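Local coordinates for sterol regulatory element-binding protein cleavage-activating protein (Schizosaccharomyces pombe, PDB 4YHC) that escorts the transcription factor precursor Sre1, enabling its processing at low sterol and low oxygen, and is represented here by its WD40 domain, at residues A[115-126]-A[138-148]; A[49-57]-A[66-77]. The protein carries 9 engineered substitutions. All blocks are in the same frame, centred on the assembly; numbering follows the deposited sequence.

Contact 1: residues A[115-126]-A[138-148]; sequences SKPNSKLNVFWM and FELVVVESSGE. Engineered in segment 115-126: Ser115 (natural residue Cys).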
loop_
_atom_site.group_PDB
_atom_site.type_symbol
_atom_site.label_atom_id
_atom_site.label_comp_id
_atom_site.label_asym_id
_atom_site.label_seq_id
_atom_site.Cartn_x
_atom_site.Cartn_y
_atom_site.Cartn_z
ATOM N N SER A 115 8.185 22.793 8.952
ATOM C CA SER A 115 7.356 22.423 7.811
ATOM C C SER A 115 7.030 23.732 7.152
ATOM O O SER A 115 6.802 24.697 7.848
ATOM C CB SER A 115 6.018 21.817 8.274
ATOM O OG SER A 115 5.849 20.485 7.860
ATOM N N LYS A 116 6.914 23.770 5.836
ATOM C CA LYS A 116 6.679 25.035 5.153
ATOM C C LYS A 116 5.206 25.204 4.726
ATOM O O LYS A 116 4.969 25.582 3.577
ATOM C CB LYS A 116 7.604 25.164 3.931
ATOM C CG LYS A 116 8.850 24.274 3.899
ATOM C CD LYS A 116 9.745 24.335 5.142
ATOM C CE LYS A 116 10.909 23.342 5.045
ATOM N NZ LYS A 116 11.393 22.809 6.358
ATOM N N PRO A 117 4.215 24.969 5.641
ATOM C CA PRO A 117 2.791 24.936 5.229
ATOM C C PRO A 117 2.426 26.107 4.343
ATOM O O PRO A 117 2.819 27.211 4.689
ATOM C CB PRO A 117 2.024 25.009 6.552
ATOM C CG PRO A 117 2.988 25.537 7.542
ATOM C CD PRO A 117 4.319 25.020 7.109
ATOM N N ASN A 118 1.687 25.926 3.245
ATOM C CA ASN A 118 0.950 24.696 2.887
ATOM C C ASN A 118 1.817 23.622 2.182
ATOM O O ASN A 118 1.667 23.374 0.979
ATOM C CB ASN A 118 -0.253 25.022 1.963
ATOM C CG ASN A 118 -1.100 26.189 2.451
ATOM O OD1 ASN A 118 -0.666 27.335 2.412
ATOM N ND2 ASN A 118 -2.330 25.906 2.865
ATOM N N SER A 119 2.706 22.987 2.942
ATOM C CA SER A 119 3.518 21.890 2.474
ATOM C C SER A 119 2.747 20.625 2.783
ATOM O O SER A 119 2.170 20.480 3.860
ATOM C CB SER A 119 4.868 21.880 3.189
ATOM O OG SER A 119 5.828 21.185 2.422
ATOM N N LYS A 120 2.698 19.754 1.795
ATOM C CA LYS A 120 2.159 18.433 1.927
ATOM C C LYS A 120 3.323 17.497 2.332
ATOM O O LYS A 120 4.392 17.569 1.767
ATOM C CB LYS A 120 1.532 18.007 0.593
ATOM C CG LYS A 120 0.039 18.294 0.490
ATOM C CD LYS A 120 -0.335 19.781 0.483
ATOM C CE LYS A 120 -1.804 19.978 0.856
ATOM N NZ LYS A 120 -2.489 21.094 0.145
ATOM N N LEU A 121 3.086 16.635 3.308
ATOM C CA LEU A 121 4.102 15.691 3.775
ATOM C C LEU A 121 3.847 14.252 3.379
ATOM O O LEU A 121 2.711 13.791 3.420
ATOM C CB LEU A 121 4.154 15.694 5.298
ATOM C CG LEU A 121 4.557 16.963 6.000
ATOM C CD1 LEU A 121 4.975 16.550 7.413
ATOM C CD2 LEU A 121 5.689 17.710 5.302
ATOM N N ASN A 122 4.916 13.538 3.077
ATOM C CA ASN A 122 4.888 12.088 3.103
ATOM C C ASN A 122 5.942 11.635 4.089
ATOM O O ASN A 122 7.037 12.189 4.044
ATOM C CB ASN A 122 5.180 11.575 1.724
ATOM C CG ASN A 122 4.782 10.138 1.549
ATOM O OD1 ASN A 122 4.050 9.571 2.372
ATOM N ND2 ASN A 122 5.271 9.524 0.470
ATOM N N VAL A 123 5.615 10.693 5.008
ATOM C CA VAL A 123 6.554 10.209 6.009
ATOM C C VAL A 123 6.768 8.717 5.965
ATOM O O VAL A 123 5.819 8.022 5.804
ATOM C CB VAL A 123 6.037 10.554 7.413
ATOM C CG1 VAL A 123 7.009 9.995 8.443
ATOM C CG2 VAL A 123 5.913 12.055 7.580
ATOM N N PHE A 124 7.997 8.226 6.118
ATOM C CA PHE A 124 8.306 6.799 5.989
ATOM C C PHE A 124 9.270 6.466 7.064
ATOM O O PHE A 124 10.179 7.224 7.284
ATOM C CB PHE A 124 9.179 6.473 4.736
ATOM C CG PHE A 124 8.767 7.150 3.523
ATOM C CD1 PHE A 124 7.607 6.825 2.933
ATOM C CD2 PHE A 124 9.586 8.099 2.947
ATOM C CE1 PHE A 124 7.217 7.434 1.784
ATOM C CE2 PHE A 124 9.204 8.739 1.810
ATOM C CZ PHE A 124 8.007 8.411 1.226
ATOM N N TRP A 125 9.099 5.316 7.686
ATOM C CA TRP A 125 10.091 4.713 8.573
ATOM C C TRP A 125 10.985 3.732 7.814
ATOM O O TRP A 125 10.487 2.892 7.041
ATOM C CB TRP A 125 9.368 3.883 9.612
ATOM C CG TRP A 125 8.550 4.647 10.638
ATOM C CD1 TRP A 125 7.449 5.372 10.406
ATOM C CD2 TRP A 125 8.743 4.649 12.030
ATOM N NE1 TRP A 125 6.922 5.811 11.565
ATOM C CE2 TRP A 125 7.702 5.374 12.591
ATOM C CE3 TRP A 125 9.673 4.048 12.872
ATOM C CZ2 TRP A 125 7.579 5.596 13.991
ATOM C CZ3 TRP A 125 9.535 4.211 14.265
ATOM C CH2 TRP A 125 8.524 5.003 14.804
ATOM N N MET A 126 12.284 3.784 8.054
ATOM C CA MET A 126 13.142 2.783 7.470
ATOM C C MET A 126 14.065 2.196 8.549
ATOM O O MET A 126 14.551 2.915 9.390
ATOM C CB MET A 126 13.951 3.368 6.337
ATOM C CG MET A 126 13.042 4.070 5.270
ATOM S SD MET A 126 14.006 4.706 3.914
ATOM C CE MET A 126 13.967 3.268 2.908
ATOM N N PHE A 138 15.999 3.603 13.759
ATOM C CA PHE A 138 15.231 3.825 12.541
ATOM C C PHE A 138 15.718 5.087 11.899
ATOM O O PHE A 138 16.218 5.969 12.580
ATOM C CB PHE A 138 13.722 4.019 12.803
ATOM C CG PHE A 138 13.029 2.828 13.394
ATOM C CD1 PHE A 138 12.597 1.756 12.583
ATOM C CD2 PHE A 138 12.846 2.735 14.752
ATOM C CE1 PHE A 138 11.948 0.672 13.130
ATOM C CE2 PHE A 138 12.193 1.633 15.305
ATOM C CZ PHE A 138 11.760 0.604 14.507
ATOM N N GLU A 139 15.522 5.177 10.582
ATOM C CA GLU A 139 15.477 6.458 9.909
ATOM C C GLU A 139 14.060 6.869 9.572
ATOM O O GLU A 139 13.304 6.091 9.001
ATOM C CB GLU A 139 16.368 6.405 8.695
ATOM C CG GLU A 139 17.819 6.235 9.123
ATOM C CD GLU A 139 18.760 6.095 7.962
ATOM O OE1 GLU A 139 18.581 5.112 7.193
ATOM O OE2 GLU A 139 19.651 6.987 7.833
ATOM N N LEU A 140 13.684 8.074 9.986
ATOM C CA LEU A 140 12.367 8.603 9.771
ATOM C C LEU A 140 12.515 9.656 8.709
ATOM O O LEU A 140 13.186 10.699 8.943
ATOM C CB LEU A 140 11.797 9.253 11.034
ATOM C CG LEU A 140 10.399 9.021 11.546
ATOM C CD1 LEU A 140 9.992 10.128 12.534
ATOM C CD2 LEU A 140 9.345 8.826 10.473
ATOM N N VAL A 141 11.887 9.434 7.564
ATOM C CA VAL A 141 12.064 10.324 6.430
ATOM C C VAL A 141 10.814 11.152 6.224
ATOM O O VAL A 141 9.678 10.644 6.163
ATOM C CB VAL A 141 12.381 9.521 5.165
ATOM C CG1 VAL A 141 12.571 10.427 3.952
ATOM C CG2 VAL A 141 13.633 8.655 5.387
ATOM N N VAL A 142 11.016 12.445 6.072
ATOM C CA VAL A 142 9.948 13.372 5.865
ATOM C C VAL A 142 10.144 14.050 4.546
ATOM O O VAL A 142 11.160 14.733 4.328
ATOM C CB VAL A 142 9.943 14.438 6.989
ATOM C CG1 VAL A 142 8.798 15.413 6.795
ATOM C CG2 VAL A 142 9.770 13.744 8.314
ATOM N N VAL A 143 9.192 13.856 3.653
ATOM C CA VAL A 143 9.271 14.383 2.316
ATOM C C VAL A 143 8.224 15.458 2.133
ATOM O O VAL A 143 7.024 15.243 2.394
ATOM C CB VAL A 143 9.083 13.287 1.225
ATOM C CG1 VAL A 143 9.227 13.881 -0.171
ATOM C CG2 VAL A 143 10.101 12.157 1.407
ATOM N N GLU A 144 8.672 16.609 1.626
ATOM C CA GLU A 144 7.783 17.738 1.378
ATOM C C GLU A 144 7.537 17.936 -0.087
ATOM O O GLU A 144 8.414 17.771 -0.912
ATOM C CB GLU A 144 8.365 19.014 1.948
ATOM C CG GLU A 144 8.350 19.071 3.461
ATOM C CD GLU A 144 8.982 20.354 3.960
ATOM O OE1 GLU A 144 8.401 21.440 3.650
ATOM O OE2 GLU A 144 10.055 20.266 4.634
ATOM N N SER A 145 6.318 18.270 -0.428
ATOM C CA SER A 145 6.019 18.497 -1.855
ATOM C C SER A 145 6.880 19.598 -2.471
ATOM O O SER A 145 7.085 19.624 -3.679
ATOM C CB SER A 145 4.564 18.837 -2.001
ATOM O OG SER A 145 4.223 19.619 -0.883
ATOM N N SER A 146 7.411 20.454 -1.598
ATOM C CA SER A 146 8.343 21.521 -1.946
ATOM C C SER A 146 9.638 20.993 -2.573
ATOM O O SER A 146 10.297 21.712 -3.292
ATOM C CB SER A 146 8.658 22.367 -0.687
ATOM O OG SER A 146 9.587 21.708 0.192
ATOM N N GLY A 147 10.000 19.744 -2.316
ATOM C CA GLY A 147 11.251 19.219 -2.825
ATOM C C GLY A 147 12.280 19.019 -1.749
ATOM O O GLY A 147 13.357 18.542 -2.016
ATOM N N GLU A 148 11.907 19.338 -0.525
ATOM C CA GLU A 148 12.729 19.146 0.672
ATOM C C GLU A 148 12.572 17.719 1.227
ATOM O O GLU A 148 11.462 17.235 1.352
ATOM C CB GLU A 148 12.228 20.158 1.696
ATOM C CG GLU A 148 13.249 20.804 2.571
ATOM C CD GLU A 148 13.006 22.301 2.718
ATOM O OE1 GLU A 148 12.011 22.807 2.129
ATOM O OE2 GLU A 148 13.823 22.973 3.412
#

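Contact 2: residues A[49-57]-A[66-77]; sequences GLDRSLVVW and LVLSKEQMPRTL. Engineered in segment 49-57: Ser53 (natural residue Cys).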
loop_
_atom_site.group_PDB
_atom_site.type_symbol
_atom_site.label_atom_id
_atom_site.label_comp_id
_atom_site.label_asym_id
_atom_site.label_seq_id
_atom_site.Cartn_x
_atom_site.Cartn_y
_atom_site.Cartn_z
ATOM N N GLY A 49 -9.917 10.140 11.186
ATOM C CA GLY A 49 -11.220 10.772 10.858
ATOM C C GLY A 49 -10.962 12.143 10.317
ATOM O O GLY A 49 -9.858 12.697 10.507
ATOM N N LEU A 50 -11.981 12.721 9.696
ATOM C CA LEU A 50 -11.996 14.113 9.332
ATOM C C LEU A 50 -11.753 15.070 10.483
ATOM O O LEU A 50 -11.277 16.162 10.223
ATOM C CB LEU A 50 -13.353 14.501 8.730
ATOM C CG LEU A 50 -13.777 13.912 7.390
ATOM C CD1 LEU A 50 -15.227 14.245 7.070
ATOM C CD2 LEU A 50 -12.865 14.370 6.279
ATOM N N ASP A 51 -12.144 14.687 11.693
ATOM C CA ASP A 51 -11.866 15.420 12.952
ATOM C C ASP A 51 -10.495 15.154 13.644
ATOM O O ASP A 51 -10.325 15.480 14.823
ATOM C CB ASP A 51 -12.970 15.097 13.958
ATOM C CG ASP A 51 -13.083 13.607 14.286
ATOM O OD1 ASP A 51 -12.392 12.746 13.658
ATOM O OD2 ASP A 51 -13.880 13.266 15.194
ATOM N N ARG A 52 -9.563 14.515 12.917
ATOM C CA ARG A 52 -8.237 14.070 13.431
ATOM C C ARG A 52 -8.262 12.857 14.390
ATOM O O ARG A 52 -7.218 12.430 14.849
ATOM C CB ARG A 52 -7.415 15.256 13.985
ATOM C CG ARG A 52 -7.217 16.306 12.915
ATOM C CD ARG A 52 -6.661 17.652 13.403
ATOM N NE ARG A 52 -7.497 18.150 14.459
ATOM C CZ ARG A 52 -8.522 18.969 14.307
ATOM N NH1 ARG A 52 -8.786 19.515 13.126
ATOM N NH2 ARG A 52 -9.240 19.296 15.383
ATOM N N SER A 53 -9.427 12.263 14.658
ATOM C CA SER A 53 -9.497 11.134 15.591
ATOM C C SER A 53 -8.679 9.958 15.025
ATOM O O SER A 53 -8.621 9.752 13.803
ATOM C CB SER A 53 -10.937 10.653 15.824
ATOM O OG SER A 53 -11.710 10.602 14.631
ATOM N N LEU A 54 -8.102 9.186 15.913
ATOM C CA LEU A 54 -7.260 8.090 15.518
ATOM C C LEU A 54 -7.679 6.802 16.189
ATOM O O LEU A 54 -7.819 6.738 17.394
ATOM C CB LEU A 54 -5.861 8.411 15.950
ATOM C CG LEU A 54 -4.560 7.739 15.499
ATOM C CD1 LEU A 54 -3.850 6.984 16.554
ATOM C CD2 LEU A 54 -4.500 7.039 14.168
ATOM N N VAL A 55 -7.721 5.751 15.408
ATOM C CA VAL A 55 -7.917 4.410 15.922
ATOM C C VAL A 55 -6.795 3.528 15.353
ATOM O O VAL A 55 -6.570 3.477 14.091
ATOM C CB VAL A 55 -9.305 3.833 15.505
ATOM C CG1 VAL A 55 -9.444 2.396 15.991
ATOM C CG2 VAL A 55 -10.478 4.725 15.992
ATOM N N VAL A 56 -6.063 2.880 16.243
ATOM C CA VAL A 56 -5.150 1.894 15.810
ATOM C C VAL A 56 -5.593 0.488 16.300
ATOM O O VAL A 56 -5.989 0.285 17.464
ATOM C CB VAL A 56 -3.645 2.282 15.869
ATOM C CG1 VAL A 56 -3.360 3.679 16.405
ATOM C CG2 VAL A 56 -2.683 1.180 16.216
ATOM N N TRP A 57 -5.569 -0.433 15.333
ATOM C CA TRP A 57 -6.319 -1.707 15.424
ATOM C C TRP A 57 -5.377 -2.813 15.069
ATOM O O TRP A 57 -4.705 -2.729 14.068
ATOM C CB TRP A 57 -7.487 -1.600 14.425
ATOM C CG TRP A 57 -8.259 -2.851 14.260
ATOM C CD1 TRP A 57 -8.168 -3.767 13.224
ATOM C CD2 TRP A 57 -9.254 -3.319 15.139
ATOM N NE1 TRP A 57 -9.085 -4.766 13.431
ATOM C CE2 TRP A 57 -9.750 -4.517 14.611
ATOM C CE3 TRP A 57 -9.801 -2.820 16.329
ATOM C CZ2 TRP A 57 -10.758 -5.229 15.232
ATOM C CZ3 TRP A 57 -10.792 -3.553 16.969
ATOM C CH2 TRP A 57 -11.261 -4.731 16.409
ATOM N N LEU A 66 -5.010 1.626 20.317
ATOM C CA LEU A 66 -4.929 3.021 20.749
ATOM C C LEU A 66 -6.105 3.673 20.094
ATOM O O LEU A 66 -6.378 3.433 18.913
ATOM C CB LEU A 66 -3.617 3.649 20.204
ATOM C CG LEU A 66 -2.892 4.828 20.840
ATOM C CD1 LEU A 66 -2.059 5.618 19.836
ATOM C CD2 LEU A 66 -3.885 5.748 21.506
ATOM N N VAL A 67 -6.835 4.468 20.857
ATOM C CA VAL A 67 -7.924 5.200 20.341
ATOM C C VAL A 67 -7.714 6.592 20.859
ATOM O O VAL A 67 -7.514 6.766 22.083
ATOM C CB VAL A 67 -9.279 4.724 20.862
ATOM C CG1 VAL A 67 -10.355 5.659 20.381
ATOM C CG2 VAL A 67 -9.599 3.324 20.385
ATOM N N LEU A 68 -7.676 7.564 19.953
ATOM C CA LEU A 68 -7.654 8.989 20.368
ATOM C C LEU A 68 -8.758 9.744 19.716
ATOM O O LEU A 68 -8.847 9.807 18.497
ATOM C CB LEU A 68 -6.307 9.666 20.123
ATOM C CG LEU A 68 -5.109 9.104 20.918
ATOM C CD1 LEU A 68 -3.786 9.614 20.413
ATOM C CD2 LEU A 68 -5.212 9.368 22.436
ATOM N N SER A 69 -9.612 10.373 20.537
ATOM C CA SER A 69 -10.642 11.253 20.028
ATOM C C SER A 69 -10.055 12.549 19.507
ATOM O O SER A 69 -8.928 12.892 19.787
ATOM C CB SER A 69 -11.626 11.592 21.176
ATOM O OG SER A 69 -10.870 12.226 22.270
ATOM N N LYS A 70 -10.859 13.299 18.778
ATOM C CA LYS A 70 -10.475 14.642 18.345
ATOM C C LYS A 70 -9.880 15.544 19.450
ATOM O O LYS A 70 -8.935 16.272 19.220
ATOM C CB LYS A 70 -11.696 15.339 17.768
ATOM C CG LYS A 70 -11.450 16.822 17.532
ATOM C CD LYS A 70 -12.749 17.525 17.188
ATOM C CE LYS A 70 -12.583 19.026 17.112
ATOM N NZ LYS A 70 -13.900 19.650 17.352
ATOM N N GLU A 71 -10.433 15.443 20.646
ATOM C CA GLU A 71 -10.014 16.246 21.792
ATOM C C GLU A 71 -8.814 15.649 22.490
ATOM O O GLU A 71 -8.377 16.178 23.514
ATOM C CB GLU A 71 -11.158 16.366 22.813
ATOM C CG GLU A 71 -12.344 17.132 22.262
ATOM C CD GLU A 71 -13.316 16.281 21.441
ATOM O OE1 GLU A 71 -14.071 16.864 20.668
ATOM O OE2 GLU A 71 -13.308 15.039 21.531
ATOM N N GLN A 72 -8.284 14.543 21.963
ATOM C CA GLN A 72 -7.065 13.977 22.490
ATOM C C GLN A 72 -5.922 14.053 21.455
ATOM O O GLN A 72 -4.879 13.362 21.605
ATOM C CB GLN A 72 -7.324 12.542 22.968
ATOM C CG GLN A 72 -8.282 12.429 24.163
ATOM C CD GLN A 72 -8.997 11.072 24.268
ATOM O OE1 GLN A 72 -9.008 10.259 23.330
ATOM N NE2 GLN A 72 -9.632 10.832 25.431
ATOM N N MET A 73 -6.107 14.915 20.451
ATOM C CA MET A 73 -5.217 14.991 19.287
ATOM C C MET A 73 -4.798 16.430 19.060
ATOM O O MET A 73 -5.542 17.310 19.388
ATOM C CB MET A 73 -5.912 14.535 17.998
ATOM C CG MET A 73 -6.035 13.016 17.893
ATOM S SD MET A 73 -4.454 12.189 17.524
ATOM C CE MET A 73 -4.160 12.535 15.827
ATOM N N PRO A 74 -3.645 16.654 18.415
ATOM C CA PRO A 74 -3.317 18.012 17.976
ATOM C C PRO A 74 -4.367 18.585 17.040
ATOM O O PRO A 74 -5.106 17.854 16.435
ATOM C CB PRO A 74 -1.939 17.871 17.281
ATOM C CG PRO A 74 -1.757 16.386 17.051
ATOM C CD PRO A 74 -2.585 15.677 18.099
ATOM N N ARG A 75 -4.433 19.902 16.930
ATOM C CA ARG A 75 -5.491 20.525 16.163
ATOM C C ARG A 75 -5.151 20.512 14.692
ATOM O O ARG A 75 -6.001 20.818 13.870
ATOM C CB ARG A 75 -5.826 21.938 16.684
ATOM C CG ARG A 75 -4.897 23.048 16.240
ATOM C CD ARG A 75 -5.540 24.436 16.340
ATOM N NE ARG A 75 -5.351 25.206 15.103
ATOM C CZ ARG A 75 -6.085 25.051 13.998
ATOM N NH1 ARG A 75 -7.089 24.167 13.947
ATOM N NH2 ARG A 75 -5.818 25.790 12.933
ATOM N N THR A 76 -3.914 20.128 14.368
ATOM C CA THR A 76 -3.497 19.916 12.997
ATOM C C THR A 76 -2.891 18.530 12.870
ATOM O O THR A 76 -2.207 18.032 13.794
ATOM C CB THR A 76 -2.451 20.937 12.517
ATOM O OG1 THR A 76 -1.295 20.910 13.377
ATOM C CG2 THR A 76 -3.042 22.335 12.467
ATOM N N LEU A 77 -3.073 17.913 11.705
ATOM C CA LEU A 77 -2.468 16.582 11.483
ATOM C C LEU A 77 -2.129 16.552 10.029
ATOM O O LEU A 77 -3.028 16.519 9.196
ATOM C CB LEU A 77 -3.472 15.497 11.809
ATOM C CG LEU A 77 -3.150 14.121 12.417
ATOM C CD1 LEU A 77 -3.958 13.018 11.742
ATOM C CD2 LEU A 77 -1.699 13.747 12.515
HETATM O O HOH W 1 -13.603 12.456 17.843
HETATM O O HOH W 2 -7.722 18.033 17.792
#

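Contact 1: residues A[115-126]-A[138-148]
Six residue pairs, from Leu121 with Glu144 to Met126 with Glu139, join two strands into an antiparallel beta hairpin, the first half of a four-stranded blade in the WD40 propeller. The backbones of Asn122, Phe124 and Met126 each exchange two hydrogen bonds with Val143, Val141 and Glu139; Val141 N reaches Phe124 O at 2.8 Å and an almost perfectly straight 179°. Beyond the strands Ser145 N still donates to Lys120 O, while Ser145 OG, tucked between its own N and carbonyl carbon (chi1 37°), accepts from Lys120 N at 3.1 Å. A serine suits this spot because its short hydroxyl continues the pairing as the chain enters a type I turn.

Charges gather near that turn. The extended Glu144 puts OE2 3.4 Å from Lys116 NZ in a salt bridge, and Glu148 adds a longer one, although Lys116 is poorly ordered.

Apolar side chains make up most of both faces, beta-branched valines suiting extended strands. Beside Asn122, Phe124 brings CE2 to 3.6 Å from Val143 CG2 and lays its ring edge at Val141 CB; strands 175-182 and 187-193 cover this side. On the Val123 and Trp125 face, Leu140 CD2 is wedged tightly, 3.3 Å from Val123 CG1, and makes a CH-pi contact over the five-membered ring of Trp125. The flat indole, offering Leu140 a face, points the CE3-CZ3 edge of its six-membered ring into the face of Phe138, a T-shaped stack with centroids 4.9 Å apart and planes at 83°. Trp125 NE1 in turn hydrogen-bonds Ser90 OG on strand 88-92.

Contact 2: residues A[49-57]-A[66-77]
Water 2 bridges the segments, accepting from Arg52 NH2 at 3.1 Å and sharing its protons among Lys70 O, Met73 O and other nearby acceptors. It lies in the guanidinium plane, at the edge. Arg52 NE gives a weak, bent bond (126°) to Pro74 O at 3.1 Å, while Arg75 O sits over one guanidinium face. A long side chain bent at chi3 (-54°) suits this place, its CG passing Leu77 CB, 4.0 Å away, before the charged end turns among backbone carbonyls. An alanine here takes away the donors to water 2 and, weakly, to Pro74 O, and is likely to leave residues 74-77 less tightly held against the Gly49-Arg52 turn.

Water 1 donates to Asp51 OD2, 2.8 Å from its oxygen, and accepts from Lys70 N. Asp51 OD1 accepts from Ser53 N in an Asx turn; Ser53 is engineered (naturally cysteine), and its OG bonds His29 ND1.

Leu54 and Leu68 exchange two backbone bonds, and Val56 N meets Leu66 O at 2.7 Å, nearly straight. Leu54 CD1 packs 4.0 Å from Leu66 CD1; branched apolar chains suit this face, where Leu54 and Val56 are buried. The hairpin is the outer half of the blade matching the first predicted WD repeat: strand 54-58 lies between 44-49 and 63-68, Leu77 touches Val48, and Leu66 and Pro74 lean on strand 96-101 of the next blade.

Following the chain, strands 33-38 and 44-49 lead into contact 2, where 49-57 turns back through a short connection to pair with 66-68; the loop closed is a hairpin, and residues 69-77 pass along the Gly49-Arg52 turn and lead on to the next blade. That blade, built from strands 79-82 to 106-112, separates the two contacts. Contact 1 opens next, with 115-126 and 138-148 closing a second hairpin in the third predicted WD repeat. The contacts stand in series, neither nested nor crossed, with centres about 20 Å and nearest atoms about 8 Å apart. Contact 2 pairs the last two strands of its blade, contact 1 the first two of its own, and both border the intervening blade.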